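Local structure of AP endonuclease, family protein 2 (Mycobacterium smegmatis, 5TNV) at residues 221-226 with 250-255. The protein binds magnesium in a xylose isomerase-like TIM barrel and is possibly an endonuclease. Numbering follows the deposited sequence.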
ATOM      1  N   ASN A 221       9.017  -6.167 -24.548  1.00  4.23           N
ATOM      2  CA  ASN A 221       8.929  -6.281 -23.092  1.00  3.96           C
ATOM      3  C   ASN A 221       8.015  -5.124 -22.666  1.00  3.73           C
ATOM      4  O   ASN A 221       8.464  -3.960 -22.628  1.00  4.18           O
ATOM      5  CB  ASN A 221      10.309  -6.191 -22.464  1.00  4.45           C
ATOM      6  CG  ASN A 221      10.261  -5.944 -20.978  1.00  4.08           C
ATOM      7  OD1 ASN A 221       9.204  -6.016 -20.341  1.00  4.49           O
ATOM      8  ND2 ASN A 221      11.423  -5.652 -20.402  1.00  4.89           N
ATOM      9  N   PRO A 222       6.751  -5.390 -22.383  1.00  3.86           N
ATOM     10  CA  PRO A 222       5.758  -4.368 -22.128  1.00  4.04           C
ATOM     11  C   PRO A 222       5.830  -3.890 -20.670  1.00  3.87           C
ATOM     12  O   PRO A 222       4.938  -4.166 -19.858  1.00  4.12           O
ATOM     13  CB  PRO A 222       4.441  -5.056 -22.473  1.00  4.74           C
ATOM     14  CG  PRO A 222       4.667  -6.466 -22.033  1.00  4.60           C
ATOM     15  CD  PRO A 222       6.115  -6.738 -22.385  1.00  4.44           C
ATOM     16  N   ASP A 223       6.902  -3.144 -20.351  1.00  3.96           N
ATOM     17  CA  ASP A 223       7.131  -2.639 -18.983  1.00  3.95           C
ATOM     18  C   ASP A 223       6.279  -1.388 -18.807  1.00  3.68           C
ATOM     19  O   ASP A 223       6.798  -0.270 -18.703  1.00  4.13           O
ATOM     20  CB  ASP A 223       8.600  -2.382 -18.777  1.00  4.09           C
ATOM     21  CG  ASP A 223       8.982  -2.052 -17.350  1.00  3.95           C
ATOM     22  OD1 ASP A 223       8.099  -1.986 -16.451  1.00  4.55           O
ATOM     23  OD2 ASP A 223      10.206  -1.851 -17.116  1.00  4.67           O
ATOM     24  N   LEU A 224       4.958  -1.586 -18.802  1.00  3.76           N
ATOM     25  CA  LEU A 224       4.060  -0.428 -18.885  1.00  3.49           C
ATOM     26  C   LEU A 224       3.977   0.316 -17.565  1.00  3.48           C
ATOM     27  O   LEU A 224       3.475   1.468 -17.575  1.00  3.93           O
ATOM     28  CB  LEU A 224       2.688  -0.805 -19.434  1.00  4.08           C
ATOM     29  CG  LEU A 224       2.700  -1.444 -20.817  1.00  4.94           C
ATOM     30  CD1 LEU A 224       1.288  -1.557 -21.365  1.00  6.17           C
ATOM     31  CD2 LEU A 224       3.606  -0.716 -21.783  1.00  8.11           C
ATOM     32  N   GLY A 225       4.475  -0.212 -16.475  1.00  3.57           N
ATOM     33  CA  GLY A 225       4.659   0.614 -15.295  1.00  4.08           C
ATOM     34  C   GLY A 225       5.504   1.864 -15.609  1.00  3.80           C
ATOM     35  O   GLY A 225       5.271   2.907 -14.998  1.00  3.92           O
ATOM     36  N   ASN A 226       6.448   1.752 -16.529  1.00  3.54           N
ATOM     37  CA  ASN A 226       7.246   2.894 -16.913  1.00  3.65           C
ATOM     38  C   ASN A 226       6.369   4.075 -17.396  1.00  3.58           C
ATOM     39  O   ASN A 226       6.730   5.228 -17.209  1.00  4.05           O
ATOM     40  CB  ASN A 226       8.235   2.548 -18.011  1.00  3.84           C
ATOM     41  CG  ASN A 226       9.340   1.625 -17.566  1.00  3.62           C
ATOM     42  OD1 ASN A 226       9.661   1.569 -16.353  1.00  4.46           O
ATOM     43  ND2 ASN A 226       9.953   0.923 -18.492  1.00  4.07           N
ATOM     44  N   PHE A 250       8.753 -11.282 -23.050  1.00  4.82           N
ATOM     45  CA  PHE A 250       9.424 -11.077 -21.759  1.00  4.61           C
ATOM     46  C   PHE A 250       8.641  -9.978 -21.056  1.00  4.10           C
ATOM     47  O   PHE A 250       7.983  -9.197 -21.726  1.00  4.73           O
ATOM     48  CB  PHE A 250      10.866 -10.638 -22.022  1.00  4.38           C
ATOM     49  CG  PHE A 250      11.702 -10.359 -20.787  1.00  4.32           C
ATOM     50  CD1 PHE A 250      11.799 -11.279 -19.758  1.00  4.18           C
ATOM     51  CD2 PHE A 250      12.433  -9.171 -20.684  1.00  4.44           C
ATOM     52  CE1 PHE A 250      12.577 -11.057 -18.657  1.00  4.46           C
ATOM     53  CE2 PHE A 250      13.231  -8.943 -19.569  1.00  4.64           C
ATOM     54  CZ  PHE A 250      13.333  -9.883 -18.571  1.00  4.59           C
ATOM     55  N   TRP A 251       8.749  -9.883 -19.734  1.00  4.12           N
ATOM     56  CA  TRP A 251       7.883  -8.921 -19.039  1.00  3.86           C
ATOM     57  C   TRP A 251       8.534  -8.446 -17.723  1.00  3.47           C
ATOM     58  O   TRP A 251       8.511  -9.148 -16.736  1.00  4.14           O
ATOM     59  CB  TRP A 251       6.529  -9.577 -18.794  1.00  4.14           C
ATOM     60  CG  TRP A 251       5.394  -8.627 -18.493  1.00  3.73           C
ATOM     61  CD1 TRP A 251       5.380  -7.268 -18.280  1.00  4.10           C
ATOM     62  CD2 TRP A 251       4.017  -9.056 -18.400  1.00  3.94           C
ATOM     63  NE1 TRP A 251       4.089  -6.849 -18.051  1.00  4.04           N
ATOM     64  CE2 TRP A 251       3.241  -7.915 -18.123  1.00  3.91           C
ATOM     65  CE3 TRP A 251       3.428 -10.292 -18.528  1.00  4.25           C
ATOM     66  CZ2 TRP A 251       1.860  -8.016 -17.979  1.00  4.31           C
ATOM     67  CZ3 TRP A 251       2.041 -10.411 -18.381  1.00  5.13           C
ATOM     68  CH2 TRP A 251       1.280  -9.266 -18.102  1.00  5.05           C
ATOM     69  N   HIS A 252       9.040  -7.215 -17.753  1.00  3.80           N
ATOM     70  CA  HIS A 252       9.317  -6.431 -16.546  1.00  3.80           C
ATOM     71  C   HIS A 252       7.948  -5.974 -16.017  1.00  3.50           C
ATOM     72  O   HIS A 252       7.234  -5.262 -16.730  1.00  3.68           O
ATOM     73  CB  HIS A 252      10.162  -5.207 -16.835  1.00  3.73           C
ATOM     74  CG  HIS A 252      11.606  -5.406 -17.080  1.00  3.85           C
ATOM     75  ND1 HIS A 252      12.453  -4.324 -17.157  1.00  4.37           N
ATOM     76  CD2 HIS A 252      12.314  -6.557 -17.284  1.00  4.11           C
ATOM     77  CE1 HIS A 252      13.647  -4.849 -17.379  1.00  5.21           C
ATOM     78  NE2 HIS A 252      13.632  -6.163 -17.453  1.00  4.55           N
ATOM     79  N   ILE A 253       7.625  -6.385 -14.816  1.00  3.46           N
ATOM     80  CA  ILE A 253       6.234  -6.252 -14.330  1.00  3.95           C
ATOM     81  C   ILE A 253       6.257  -5.513 -12.988  1.00  3.93           C
ATOM     82  O   ILE A 253       6.731  -6.044 -11.988  1.00  5.28           O
ATOM     83  CB  ILE A 253       5.564  -7.639 -14.297  1.00  4.16           C
ATOM     84  CG1 ILE A 253       4.084  -7.520 -13.900  1.00  4.92           C
ATOM     85  CG2 ILE A 253       6.291  -8.663 -13.456  1.00  4.56           C
ATOM     86  CD1 ILE A 253       3.266  -8.775 -14.163  1.00  5.50           C
ATOM     87  N   LYS A 254       5.705  -4.307 -12.996  1.00  3.52           N
ATOM     88  CA  LYS A 254       5.663  -3.447 -11.802  1.00  3.37           C
ATOM     89  C   LYS A 254       4.414  -2.583 -11.874  1.00  3.24           C
ATOM     90  O   LYS A 254       3.795  -2.397 -12.928  1.00  3.69           O
ATOM     91  CB  LYS A 254       6.935  -2.615 -11.641  1.00  3.53           C
ATOM     92  CG  LYS A 254       7.230  -1.629 -12.741  1.00  3.85           C
ATOM     93  CD  LYS A 254       8.394  -0.710 -12.388  1.00  4.09           C
ATOM     94  CE  LYS A 254       8.858   0.215 -13.517  1.00  4.01           C
ATOM     95  NZ  LYS A 254       9.557  -0.545 -14.581  1.00  4.44           N
ATOM     96  N   ASN A 255       4.076  -1.973 -10.720  1.00  3.18           N
ATOM     97  CA  ASN A 255       2.869  -1.182 -10.613  1.00  3.22           C
ATOM     98  C   ASN A 255       3.112   0.123  -9.833  1.00  3.00           C
ATOM     99  O   ASN A 255       4.082   0.269  -9.082  1.00  3.16           O
ATOM    100  CB  ASN A 255       1.726  -1.986  -9.980  1.00  3.37           C
ATOM    101  CG  ASN A 255       0.331  -1.689 -10.483  1.00  3.36           C
ATOM    102  OD1 ASN A 255       0.128  -0.719 -11.257  1.00  3.62           O
ATOM    103  ND2 ASN A 255      -0.630  -2.482 -10.087  1.00  3.55           N
TER
HETATM  104  O   HOH W   1       5.598  -2.907 -15.814  1.00  4.07           O
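Asp-223 and His-252 both give an atom to the bound magnesium, OD2 from the carboxylate and ND1 from the imidazole, and their meeting illustrates how a metal site is built from residues of separate barrel strands and the loops that follow them. Asp-223 swings its carboxylate away from its own backbone N (chi1 -172°) and reaches across so that OD2 lies at the edge of the imidazole, in its plane, 3.3 Å from ND1 of His-252; the metal, which Glu-193 also binds, holds these two atoms close. The carboxylate itself is turned 74° from the ring.

The other oxygen serves a different purpose. NZ of Lys-254 meets Asp-223 OD1 on the syn side at 2.8 Å in a salt bridge, and also bonds Asn-226 OD1, there from above the carbonyl plane. A bend in its last torsion (chi4 -71°) directs this ammonium, which has a further salt bridge to Glu-300. Such a charge probably offsets the negative carboxylates around the metal. One water donates to the same OD1 and accepts from the backbone N atoms of Gly-225 and Lys-254, linking the two segments.

Asn-221 is a second-shell partner of the imidazole. Its ND2, hydrogen-bonded to Asn-139, sits 3.3 Å above the centre of the His-252 ring, while OD1 accepts a nearly straight bond from His-252 N (2.9 Å). Backbone and ring are thus steadied by one amide, and Ser-104 OG, another such partner, holds NE2. Farther from the metal, Pro-222 CG lies over the five-membered ring of Trp-251, a CH-pi contact 4.0 Å from its centroid; Ile-253 CD1 covers the opposite face. With Glu-193 ending strand 189-193, Asp-223 just after strand 218-221 and His-252 in strand 251-261, the ligands form the metal centre of a xylose isomerase-like TIM barrel.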